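PDB 1O20: gamma-glutamyl phosphate reductase from Thermotoga maritima, which probably catalyses the NADPH-dependent reduction of L-glutamyl 5-phosphate to the corresponding semialdehyde, the second step from glutamate towards proline. Local coordinates for residues 95-100 / 147-152; 109-112 / 118-121; 254-259 / 285-290; 259-264 / 292-297. All coordinates share one frame; numbering follows the deposited sequence.

Interaction 1. Residues 95-100 / 147-152; sequences ETVIGL and ALKSGN
Lys149 reaches from the last turn of helix 138-149 to the C-terminal end of helix 84-99, and its side chain is all that segment 147-152 brings to the contact. The tightly packed, apolar part lies near the root of the lysine, where CG1 of Val97 packs against Lys149 CB at 3.7 Å; Lys149 CG lies only slightly farther off, as the two side chains pass in opposite directions. With its CG anti to the backbone N (chi1 177°), the lysine leaves its own helix towards Val97, and bends at chi2 and chi4 bring the ammonium among the carbonyls that end helix 84-99. There Lys149 NZ donates to Leu100 O at 2.8 Å and to Val97 O at 2.9 Å, tilted modestly from the plane of each carbonyl. Ile98 O is equally near NZ, but its angle is too poor for a hydrogen bond. Val97 O is shared, since it also accepts from Leu100 N, and Asn39 OD1 from helix 35-51 gives NZ a further partner. The far side is more open: the side chain of Ile98 starts away from segment 147-152, to rest on Ile42, and Gly99 is exposed to solvent. A methionine in place of Lys149 could still cover Val97, but would probably leave the carbonyls of Val97 and Leu100 without their charged donor. The C-terminal end of helix 84-99, which probably carries a partial negative charge, thus faces the ammonium of a buried lysine, a pairing likely to favour the protonated form and to join the two helix ends by charge as well as by packing.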
loop_
_atom_site.group_PDB
_atom_site.type_symbol
_atom_site.label_atom_id
_atom_site.label_comp_id
_atom_site.label_asym_id
_atom_site.label_seq_id
_atom_site.Cartn_x
_atom_site.Cartn_y
_atom_site.Cartn_z
ATOM N N GLU A 95 -14.345 -0.488 -12.350
ATOM C CA GLU A 95 -14.153 -0.486 -13.795
ATOM C C GLU A 95 -12.663 -0.662 -14.109
ATOM O O GLU A 95 -12.292 -1.361 -15.027
ATOM C CB GLU A 95 -14.734 0.814 -14.411
ATOM C CG GLU A 95 -16.267 0.928 -14.287
ATOM C CD GLU A 95 -16.807 2.345 -14.592
ATOM O OE1 GLU A 95 -15.964 3.229 -14.804
ATOM O OE2 GLU A 95 -18.064 2.585 -14.628
ATOM N N THR A 96 -11.797 -0.073 -13.310
ATOM C CA THR A 96 -10.358 -0.255 -13.488
ATOM C C THR A 96 -9.968 -1.726 -13.308
ATOM O O THR A 96 -9.300 -2.304 -14.172
ATOM C CB THR A 96 -9.577 0.646 -12.506
ATOM O OG1 THR A 96 -9.826 2.013 -12.835
ATOM C CG2 THR A 96 -8.061 0.521 -12.677
ATOM N N VAL A 97 -10.444 -2.343 -12.224
ATOM C CA VAL A 97 -10.125 -3.727 -11.905
ATOM C C VAL A 97 -10.677 -4.683 -12.974
ATOM O O VAL A 97 -9.979 -5.599 -13.389
ATOM C CB VAL A 97 -10.569 -4.086 -10.419
ATOM C CG1 VAL A 97 -10.449 -5.534 -10.133
ATOM C CG2 VAL A 97 -9.694 -3.290 -9.407
ATOM N N ILE A 98 -11.908 -4.465 -13.434
ATOM C CA ILE A 98 -12.468 -5.269 -14.500
ATOM C C ILE A 98 -11.536 -5.260 -15.720
ATOM O O ILE A 98 -11.344 -6.270 -16.344
ATOM C CB ILE A 98 -13.870 -4.781 -14.881
ATOM C CG1 ILE A 98 -14.895 -5.137 -13.812
ATOM C CG2 ILE A 98 -14.351 -5.368 -16.198
ATOM C CD1 ILE A 98 -16.095 -4.257 -13.871
ATOM N N GLY A 99 -10.967 -4.115 -16.064
ATOM C CA GLY A 99 -10.080 -4.027 -17.220
ATOM C C GLY A 99 -8.691 -4.609 -17.057
ATOM O O GLY A 99 -8.041 -4.817 -18.040
ATOM N N LEU A 100 -8.239 -4.881 -15.831
ATOM C CA LEU A 100 -6.925 -5.452 -15.581
ATOM C C LEU A 100 -6.854 -6.933 -15.984
ATOM O O LEU A 100 -7.844 -7.635 -15.939
ATOM C CB LEU A 100 -6.542 -5.311 -14.094
ATOM C CG LEU A 100 -6.444 -3.874 -13.553
ATOM C CD1 LEU A 100 -6.196 -3.833 -12.057
ATOM C CD2 LEU A 100 -5.324 -3.131 -14.321
ATOM N N ALA A 147 -9.273 -8.546 -4.313
ATOM C CA ALA A 147 -9.295 -9.922 -3.876
ATOM C C ALA A 147 -10.130 -10.797 -4.825
ATOM O O ALA A 147 -9.689 -11.855 -5.268
ATOM C CB ALA A 147 -9.832 -10.023 -2.468
ATOM N N LEU A 148 -11.348 -10.381 -5.100
ATOM C CA LEU A 148 -12.226 -11.189 -5.914
ATOM C C LEU A 148 -11.613 -11.433 -7.310
ATOM O O LEU A 148 -11.669 -12.555 -7.808
ATOM C CB LEU A 148 -13.608 -10.528 -6.048
ATOM C CG LEU A 148 -14.509 -10.424 -4.796
ATOM C CD1 LEU A 148 -15.868 -9.855 -5.166
ATOM C CD2 LEU A 148 -14.633 -11.724 -4.079
ATOM N N LYS A 149 -11.032 -10.384 -7.907
ATOM C CA LYS A 149 -10.497 -10.464 -9.250
ATOM C C LYS A 149 -9.401 -11.497 -9.302
ATOM O O LYS A 149 -9.259 -12.212 -10.309
ATOM C CB LYS A 149 -9.914 -9.156 -9.682
ATOM C CG LYS A 149 -9.244 -9.164 -11.068
ATOM C CD LYS A 149 -10.244 -9.019 -12.193
ATOM C CE LYS A 149 -9.574 -9.124 -13.591
ATOM N NZ LYS A 149 -10.233 -8.262 -14.597
ATOM N N SER A 150 -8.604 -11.539 -8.239
ATOM C CA SER A 150 -7.494 -12.466 -8.148
ATOM C C SER A 150 -7.887 -13.835 -7.607
ATOM O O SER A 150 -7.024 -14.665 -7.331
ATOM C CB SER A 150 -6.317 -11.851 -7.380
ATOM O OG SER A 150 -6.672 -11.417 -6.100
ATOM N N GLY A 151 -9.186 -14.108 -7.482
ATOM C CA GLY A 151 -9.633 -15.397 -7.027
ATOM C C GLY A 151 -9.539 -15.654 -5.536
ATOM O O GLY A 151 -9.622 -16.811 -5.083
ATOM N N ASN A 152 -9.406 -14.596 -4.758
ATOM C CA ASN A 152 -9.366 -14.704 -3.305
ATOM C C ASN A 152 -10.645 -14.243 -2.582
ATOM O O ASN A 152 -11.204 -13.218 -2.902
ATOM C CB ASN A 152 -8.173 -13.871 -2.811
ATOM C CG ASN A 152 -6.860 -14.293 -3.454
ATOM O OD1 ASN A 152 -6.462 -15.450 -3.344
ATOM N ND2 ASN A 152 -6.235 -13.400 -4.163
#

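Interaction 2. Residues 109-112 / 118-121; sequences DSWV and RIAR
Trp111 and Ile119 form an antiparallel hydrogen-bonded pair, N to O at 2.9 Å each way, in a beta hairpin whose strand segments 109-112 and 118-121 run 173° to each other. The indole of Trp111 lies over Ile119 on the face the two share: Ile119 CB stands above the six-membered ring in a CH-pi contact, and Ile119 CG2 approaches Trp111 CZ2 at 3.5 Å. A chi1 of 60°, placing CG between the backbone N and the carbonyl carbon, folds the indole across the neighbouring strand. On that same face Asp109 and Arg121 form a two-pronged salt bridge. The guanidinium comes side-on, Arg121 NE to Asp109 OD1 at 2.9 Å and Arg121 NH2 to Asp109 OD2 at 2.8 Å, each oxygen using its syn lone pair, with the two planes 25° apart. A leucine in place of Arg121 would probably leave the Asp109 carboxylate without its charged mate and freer to rotate. The face of Ser110 and Arg118 is polar too: Ser110 OG donates to Ile119 O at 2.7 Å, from above the carbonyl plane, and accepts from Arg118 NH1. Val112 CG2 covers one face of that guanidinium, 3.2 Å from Arg118 NH2. Strand 413-420 flanks the second strand, completing a three-stranded sheet that resembles the oligomerisation arm of aldehyde dehydrogenases. On this surface hairpin, a salt bridge on the face of Trp111 and the hydrogen bonds of a serine hydroxyl on the other reinforce the backbone ladder.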
loop_
_atom_site.group_PDB
_atom_site.type_symbol
_atom_site.label_atom_id
_atom_site.label_comp_id
_atom_site.label_asym_id
_atom_site.label_seq_id
_atom_site.Cartn_x
_atom_site.Cartn_y
_atom_site.Cartn_z
ATOM N N ASP A 109 6.722 -19.772 -16.006
ATOM C CA ASP A 109 7.596 -20.370 -16.975
ATOM C C ASP A 109 7.206 -21.808 -17.160
ATOM O O ASP A 109 6.421 -22.356 -16.391
ATOM C CB ASP A 109 9.086 -20.220 -16.557
ATOM C CG ASP A 109 9.344 -20.618 -15.119
ATOM O OD1 ASP A 109 8.483 -21.248 -14.445
ATOM O OD2 ASP A 109 10.412 -20.318 -14.567
ATOM N N SER A 110 7.701 -22.402 -18.232
ATOM C CA SER A 110 7.447 -23.825 -18.494
ATOM C C SER A 110 8.418 -24.352 -19.507
ATOM O O SER A 110 8.767 -23.645 -20.468
ATOM C CB SER A 110 6.040 -24.034 -19.052
ATOM O OG SER A 110 5.813 -25.421 -19.308
ATOM N N TRP A 111 8.844 -25.583 -19.305
ATOM C CA TRP A 111 9.824 -26.190 -20.181
ATOM C C TRP A 111 9.609 -27.685 -20.238
ATOM O O TRP A 111 8.836 -28.242 -19.454
ATOM C CB TRP A 111 11.250 -25.855 -19.665
ATOM C CG TRP A 111 11.482 -26.372 -18.268
ATOM C CD1 TRP A 111 12.080 -27.553 -17.924
ATOM C CD2 TRP A 111 11.052 -25.771 -17.038
ATOM N NE1 TRP A 111 12.061 -27.712 -16.556
ATOM C CE2 TRP A 111 11.456 -26.622 -15.987
ATOM C CE3 TRP A 111 10.360 -24.597 -16.711
ATOM C CZ2 TRP A 111 11.211 -26.319 -14.631
ATOM C CZ3 TRP A 111 10.124 -24.307 -15.385
ATOM C CH2 TRP A 111 10.538 -25.159 -14.357
ATOM N N VAL A 112 10.299 -28.327 -21.183
ATOM C CA VAL A 112 10.288 -29.765 -21.354
ATOM C C VAL A 112 11.657 -30.302 -20.951
ATOM O O VAL A 112 12.657 -29.888 -21.499
ATOM C CB VAL A 112 9.986 -30.135 -22.803
ATOM C CG1 VAL A 112 9.935 -31.673 -22.956
ATOM C CG2 VAL A 112 8.636 -29.437 -23.279
ATOM N N ARG A 118 6.942 -32.464 -19.263
ATOM C CA ARG A 118 6.640 -31.020 -19.222
ATOM C C ARG A 118 6.446 -30.525 -17.780
ATOM O O ARG A 118 5.700 -31.145 -17.003
ATOM C CB ARG A 118 5.374 -30.585 -20.018
ATOM C CG ARG A 118 5.246 -29.032 -19.834
ATOM C CD ARG A 118 4.401 -28.251 -20.770
ATOM N NE ARG A 118 4.832 -28.313 -22.149
ATOM C CZ ARG A 118 5.765 -27.566 -22.663
ATOM N NH1 ARG A 118 6.437 -26.667 -21.939
ATOM N NH2 ARG A 118 6.017 -27.700 -23.951
ATOM N N ILE A 119 7.111 -29.423 -17.446
ATOM C CA ILE A 119 6.989 -28.748 -16.159
ATOM C C ILE A 119 6.581 -27.314 -16.380
ATOM O O ILE A 119 7.125 -26.624 -17.247
ATOM C CB ILE A 119 8.316 -28.833 -15.390
ATOM C CG1 ILE A 119 8.658 -30.289 -15.112
ATOM C CG2 ILE A 119 8.260 -28.080 -14.015
ATOM C CD1 ILE A 119 10.037 -30.478 -14.628
ATOM N N ALA A 120 5.630 -26.848 -15.595
ATOM C CA ALA A 120 5.234 -25.444 -15.620
ATOM C C ALA A 120 4.989 -24.896 -14.222
ATOM O O ALA A 120 4.523 -25.620 -13.346
ATOM C CB ALA A 120 3.958 -25.280 -16.422
ATOM N N ARG A 121 5.208 -23.595 -14.048
ATOM C CA ARG A 121 4.819 -22.913 -12.859
ATOM C C ARG A 121 3.694 -22.024 -13.269
ATOM O O ARG A 121 3.850 -21.209 -14.201
ATOM C CB ARG A 121 5.956 -22.057 -12.328
ATOM C CG ARG A 121 6.909 -22.788 -11.519
ATOM C CD ARG A 121 7.823 -21.854 -10.773
ATOM N NE ARG A 121 8.987 -21.581 -11.570
ATOM C CZ ARG A 121 10.146 -21.168 -11.096
ATOM N NH1 ARG A 121 10.320 -20.957 -9.793
ATOM N NH2 ARG A 121 11.142 -20.954 -11.950
#

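Interaction 3. Residues 254-259 / 285-290; sequences PVIINA and PVIVEE
Two neighbouring helices of an alpha/beta domain, 249-261 and 277-293, meet here through Ile256 with Ile287 and Ile257 with Glu290. Both helices follow strands of the seven-stranded parallel sheet, and Ile256 and Ile287 also rest on Leu273 of strand 270-276, which lies between the two helices in the chain. The two isoleucines cross at about a right angle. The end of Ile287 enters the fork of Ile256: Ile287 CD1 lies 3.9 Å from Ile256 CD1 and equally far from Ile256 CG2. Ile287 carries CG1 anti to its backbone N (chi1 -169°), which sends that branch across the gap and leaves CG2 between the backbone N and the carbonyl carbon. At the next residue, Ile257, the CG1-CD1 arm meets the aliphatic part of Glu290, one turn on from Ile287; Ile257 CD1 comes to 3.6 Å from Glu290 CG and Ile257 CG1 to 3.7 Å from the same carbon. A bend at chi2 (75°) turns the carboxylate of Glu290, which makes a long, weak ion pair with Lys293. The glutamate thus lends its methylenes to the interface. No hydrogen bond crosses the gap, and the backbones keep an ordinary helix-packing distance, the CA atoms of Ile257 and Glu290 being 7.8 Å from each other. Phe283 and Val243 extend the apolar cover around Ile256. Such branched aliphatic packing between helices over one face of a parallel sheet is typical of an alpha/beta domain, as in the catalytic domain of the aldehyde dehydrogenase superfamily.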
loop_
_atom_site.group_PDB
_atom_site.type_symbol
_atom_site.label_atom_id
_atom_site.label_comp_id
_atom_site.label_asym_id
_atom_site.label_seq_id
_atom_site.Cartn_x
_atom_site.Cartn_y
_atom_site.Cartn_z
ATOM N N PRO A 254 12.401 21.357 -8.031
ATOM C CA PRO A 254 11.035 20.829 -8.172
ATOM C C PRO A 254 10.913 19.366 -7.745
ATOM O O PRO A 254 9.879 18.989 -7.255
ATOM C CB PRO A 254 10.730 20.975 -9.681
ATOM C CG PRO A 254 11.742 21.920 -10.203
ATOM C CD PRO A 254 12.902 21.922 -9.286
ATOM N N VAL A 255 11.917 18.538 -7.975
ATOM C CA VAL A 255 11.814 17.133 -7.555
ATOM C C VAL A 255 11.650 17.054 -6.033
ATOM O O VAL A 255 10.804 16.328 -5.512
ATOM C CB VAL A 255 13.041 16.321 -7.997
ATOM C CG1 VAL A 255 13.013 14.952 -7.403
ATOM C CG2 VAL A 255 13.150 16.246 -9.517
ATOM N N ILE A 256 12.471 17.827 -5.322
ATOM C CA ILE A 256 12.461 17.843 -3.881
ATOM C C ILE A 256 11.140 18.406 -3.371
ATOM O O ILE A 256 10.535 17.826 -2.490
ATOM C CB ILE A 256 13.650 18.638 -3.332
ATOM C CG1 ILE A 256 14.975 17.936 -3.636
ATOM C CG2 ILE A 256 13.527 18.764 -1.846
ATOM C CD1 ILE A 256 16.149 18.833 -3.562
ATOM N N ILE A 257 10.689 19.508 -3.964
ATOM C CA ILE A 257 9.405 20.118 -3.612
ATOM C C ILE A 257 8.230 19.163 -3.837
ATOM O O ILE A 257 7.348 19.019 -2.986
ATOM C CB ILE A 257 9.234 21.427 -4.399
ATOM C CG1 ILE A 257 10.315 22.407 -3.969
ATOM C CG2 ILE A 257 7.862 22.077 -4.144
ATOM C CD1 ILE A 257 10.215 22.807 -2.541
ATOM N N ASN A 258 8.251 18.489 -4.974
ATOM C CA ASN A 258 7.225 17.530 -5.326
ATOM C C ASN A 258 7.195 16.436 -4.273
ATOM O O ASN A 258 6.129 16.095 -3.762
ATOM C CB ASN A 258 7.492 16.969 -6.727
ATOM C CG ASN A 258 6.475 15.941 -7.153
ATOM O OD1 ASN A 258 6.787 14.740 -7.281
ATOM N ND2 ASN A 258 5.249 16.384 -7.350
ATOM N N ALA A 259 8.381 15.924 -3.929
ATOM C CA ALA A 259 8.484 14.786 -3.040
ATOM C C ALA A 259 7.994 15.113 -1.620
ATOM O O ALA A 259 7.434 14.255 -0.958
ATOM C CB ALA A 259 9.923 14.251 -2.998
ATOM N N PRO A 285 20.909 27.425 0.724
ATOM C CA PRO A 285 20.102 28.663 0.817
ATOM C C PRO A 285 18.928 28.656 -0.142
ATOM O O PRO A 285 17.851 29.127 0.210
ATOM C CB PRO A 285 21.127 29.795 0.542
ATOM C CG PRO A 285 22.416 29.210 0.926
ATOM C CD PRO A 285 22.341 27.725 0.521
ATOM N N VAL A 286 19.130 28.066 -1.313
ATOM C CA VAL A 286 18.080 27.995 -2.324
ATOM C C VAL A 286 16.965 27.037 -1.952
ATOM O O VAL A 286 15.811 27.420 -1.973
ATOM C CB VAL A 286 18.659 27.652 -3.692
ATOM C CG1 VAL A 286 17.521 27.530 -4.744
ATOM C CG2 VAL A 286 19.630 28.749 -4.108
ATOM N N ILE A 287 17.316 25.802 -1.596
ATOM C CA ILE A 287 16.305 24.802 -1.316
ATOM C C ILE A 287 15.553 25.110 -0.029
ATOM O O ILE A 287 14.361 24.863 0.048
ATOM C CB ILE A 287 16.905 23.358 -1.328
ATOM C CG1 ILE A 287 15.785 22.315 -1.305
ATOM C CG2 ILE A 287 17.863 23.146 -0.182
ATOM C CD1 ILE A 287 14.857 22.370 -2.549
ATOM N N VAL A 288 16.241 25.650 0.961
ATOM C CA VAL A 288 15.600 26.024 2.217
ATOM C C VAL A 288 14.572 27.161 1.957
ATOM O O VAL A 288 13.437 27.074 2.415
ATOM C CB VAL A 288 16.631 26.387 3.320
ATOM C CG1 VAL A 288 15.947 26.952 4.580
ATOM C CG2 VAL A 288 17.430 25.194 3.702
ATOM N N GLU A 289 14.953 28.161 1.164
ATOM C CA GLU A 289 14.039 29.252 0.760
ATOM C C GLU A 289 12.783 28.677 0.089
ATOM O O GLU A 289 11.660 29.007 0.496
ATOM C CB GLU A 289 14.802 30.258 -0.156
ATOM C CG GLU A 289 14.013 31.312 -0.939
ATOM C CD GLU A 289 14.936 32.208 -1.806
ATOM O OE1 GLU A 289 14.950 33.448 -1.586
ATOM O OE2 GLU A 289 15.673 31.668 -2.685
ATOM N N GLU A 290 12.981 27.760 -0.867
ATOM C CA GLU A 290 11.876 27.197 -1.613
ATOM C C GLU A 290 10.988 26.297 -0.759
ATOM O O GLU A 290 9.757 26.314 -0.885
ATOM C CB GLU A 290 12.391 26.480 -2.851
ATOM C CG GLU A 290 11.305 26.007 -3.827
ATOM C CD GLU A 290 10.685 27.140 -4.643
ATOM O OE1 GLU A 290 11.196 28.278 -4.549
ATOM O OE2 GLU A 290 9.681 26.865 -5.366
#

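Interaction 4. Residues 259-264 / 292-297; sequences AKTQRP and RKHGVE
Thr261, Lys260 and Val296 meet where helix 249-261 runs out beside the Schellman motif that ends helix 277-293, within an alpha/beta domain built on a parallel sheet. The first shell is made of carbon alone. The methyl CG2 of Thr261 sits between two partners, His294 CB at 3.7 Å and Val296 CG2 at 3.9 Å, and its side chain crosses each of theirs at about a right angle. Val296 CG2 also touches CG of Lys260, again at 3.9 Å, so this one methyl covers two successive residues of the opposing helix. The methyl of Thr261 is put there by its hydroxyl: OG1 stands between the backbone N and the carbonyl carbon (chi1 71°), bonded back to Ile257 O one turn earlier, which leaves CG2 to face the other segment. His294 is fixed in like manner, its ND1 bonded to Glu290 O. Lys260 offers only its aliphatic part to the contact. Beyond CG the chain bends at chi2 and chi3 and takes NZ into a buried polar site, where it forms a salt bridge with Glu271 and hydrogen bonds with the carbonyl oxygens of Ala270, Asp325 and Ile327. Ile328 of strand 327-333 packs against both Lys260 and Val296. Outermost comes the turn that brings His294 and Val296 round to this side: Gly295, at positive phi, is the C-prime residue, Val296 N bonds to Leu291 O, and Gly295 N reaches Arg292 O at 3.0 Å.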
loop_
_atom_site.group_PDB
_atom_site.type_symbol
_atom_site.label_atom_id
_atom_site.label_comp_id
_atom_site.label_asym_id
_atom_site.label_seq_id
_atom_site.Cartn_x
_atom_site.Cartn_y
_atom_site.Cartn_z
ATOM N N ALA A 259 8.381 15.924 -3.929
ATOM C CA ALA A 259 8.484 14.786 -3.040
ATOM C C ALA A 259 7.994 15.113 -1.620
ATOM O O ALA A 259 7.434 14.255 -0.958
ATOM C CB ALA A 259 9.923 14.251 -2.998
ATOM N N LYS A 260 8.225 16.353 -1.199
ATOM C CA LYS A 260 7.892 16.824 0.131
ATOM C C LYS A 260 6.478 17.377 0.248
ATOM O O LYS A 260 5.773 17.059 1.212
ATOM C CB LYS A 260 8.906 17.853 0.598
ATOM C CG LYS A 260 8.682 18.439 2.026
ATOM C CD LYS A 260 8.999 17.477 3.195
ATOM C CE LYS A 260 7.785 16.657 3.645
ATOM N NZ LYS A 260 8.153 15.702 4.753
ATOM N N THR A 261 6.045 18.187 -0.726
ATOM C CA THR A 261 4.842 19.008 -0.542
ATOM C C THR A 261 3.639 18.557 -1.334
ATOM O O THR A 261 2.564 19.106 -1.135
ATOM C CB THR A 261 5.104 20.499 -0.918
ATOM O OG1 THR A 261 5.264 20.622 -2.347
ATOM C CG2 THR A 261 6.429 20.989 -0.297
ATOM N N GLN A 262 3.771 17.613 -2.247
ATOM C CA GLN A 262 2.612 17.284 -3.067
ATOM C C GLN A 262 1.528 16.619 -2.177
ATOM O O GLN A 262 0.355 16.950 -2.284
ATOM C CB GLN A 262 2.965 16.383 -4.276
ATOM C CG GLN A 262 1.746 16.132 -5.193
ATOM C CD GLN A 262 2.080 15.360 -6.472
ATOM O OE1 GLN A 262 2.577 14.227 -6.426
ATOM N NE2 GLN A 262 1.806 15.976 -7.607
ATOM N N ARG A 263 1.953 15.695 -1.318
ATOM C CA ARG A 263 1.081 14.976 -0.393
ATOM C C ARG A 263 1.881 14.631 0.861
ATOM O O ARG A 263 2.259 13.487 1.053
ATOM C CB ARG A 263 0.577 13.666 -1.020
ATOM C CG ARG A 263 -0.481 13.856 -2.071
ATOM C CD ARG A 263 -1.860 14.191 -1.485
ATOM N NE ARG A 263 -2.871 14.249 -2.534
ATOM C CZ ARG A 263 -3.001 15.239 -3.402
ATOM N NH1 ARG A 263 -2.168 16.281 -3.366
ATOM N NH2 ARG A 263 -3.971 15.193 -4.321
ATOM N N PRO A 264 2.158 15.614 1.698
ATOM C CA PRO A 264 2.990 15.388 2.893
ATOM C C PRO A 264 2.446 14.340 3.890
ATOM O O PRO A 264 3.254 13.753 4.621
ATOM C CB PRO A 264 3.067 16.760 3.554
ATOM C CG PRO A 264 2.202 17.720 2.705
ATOM C CD PRO A 264 1.686 17.008 1.553
ATOM N N ARG A 292 10.520 26.663 2.434
ATOM C CA ARG A 292 9.775 27.634 3.265
ATOM C C ARG A 292 8.646 28.316 2.510
ATOM O O ARG A 292 7.617 28.559 3.088
ATOM C CB ARG A 292 10.709 28.660 3.896
ATOM C CG ARG A 292 11.540 28.033 5.027
ATOM C CD ARG A 292 12.692 28.859 5.502
ATOM N NE ARG A 292 13.366 28.269 6.667
ATOM C CZ ARG A 292 14.512 28.716 7.152
ATOM N NH1 ARG A 292 15.088 29.758 6.575
ATOM N NH2 ARG A 292 15.086 28.148 8.221
ATOM N N LYS A 293 8.783 28.512 1.199
ATOM C CA LYS A 293 7.692 29.112 0.423
ATOM C C LYS A 293 6.471 28.196 0.439
ATOM O O LYS A 293 5.340 28.638 0.249
ATOM C CB LYS A 293 8.112 29.341 -1.037
ATOM C CG LYS A 293 9.000 30.529 -1.314
ATOM C CD LYS A 293 9.179 30.847 -2.853
ATOM C CE LYS A 293 7.919 30.510 -3.753
ATOM N NZ LYS A 293 8.231 30.446 -5.246
ATOM N N HIS A 294 6.709 26.895 0.611
ATOM C CA HIS A 294 5.646 25.893 0.630
ATOM C C HIS A 294 5.208 25.491 2.048
ATOM O O HIS A 294 4.542 24.469 2.240
ATOM C CB HIS A 294 6.093 24.664 -0.145
ATOM C CG HIS A 294 6.158 24.887 -1.613
ATOM N ND1 HIS A 294 7.303 25.326 -2.252
ATOM C CD2 HIS A 294 5.202 24.781 -2.571
ATOM C CE1 HIS A 294 7.058 25.459 -3.543
ATOM N NE2 HIS A 294 5.794 25.115 -3.764
ATOM N N GLY A 295 5.574 26.317 3.019
ATOM C CA GLY A 295 5.208 26.113 4.403
ATOM C C GLY A 295 5.984 25.013 5.127
ATOM O O GLY A 295 5.515 24.535 6.141
ATOM N N VAL A 296 7.167 24.658 4.654
ATOM C CA VAL A 296 7.919 23.557 5.257
ATOM C C VAL A 296 8.829 24.072 6.378
ATOM O O VAL A 296 9.580 25.043 6.209
ATOM C CB VAL A 296 8.696 22.744 4.222
ATOM C CG1 VAL A 296 9.545 21.702 4.890
ATOM C CG2 VAL A 296 7.729 22.058 3.253
ATOM N N GLU A 297 8.691 23.429 7.541
ATOM C CA GLU A 297 9.595 23.615 8.676
ATOM C C GLU A 297 10.895 22.810 8.444
ATOM O O GLU A 297 10.875 21.582 8.365
ATOM C CB GLU A 297 8.946 23.176 10.005
ATOM C CG GLU A 297 9.913 23.298 11.179
ATOM C CD GLU A 297 9.355 22.811 12.499
ATOM O OE1 GLU A 297 8.163 23.044 12.777
ATOM O OE2 GLU A 297 10.139 22.232 13.273
#

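Overall arrangement
Interactions 3 and 4 are two stages of one helix pair, 249-261 with 277-293: they share Ala259, their centres are about 8 Å apart, and Ile257 CG2 touches His294 CE1 at 3.5 Å. Interaction 1 lies across the centre of the chain from both, its own centre about 39 Å from that of interaction 3 and about 35 Å from that of interaction 4. Interaction 2, on the projecting hairpin, follows helix 84-99 in the chain; its centre is about 26 Å from that of interaction 1 and about 51 Å from those of the other two. In aldehyde dehydrogenases the active site lies between the cofactor and catalytic domains; the geometry of these four contacts ties none of them directly to it.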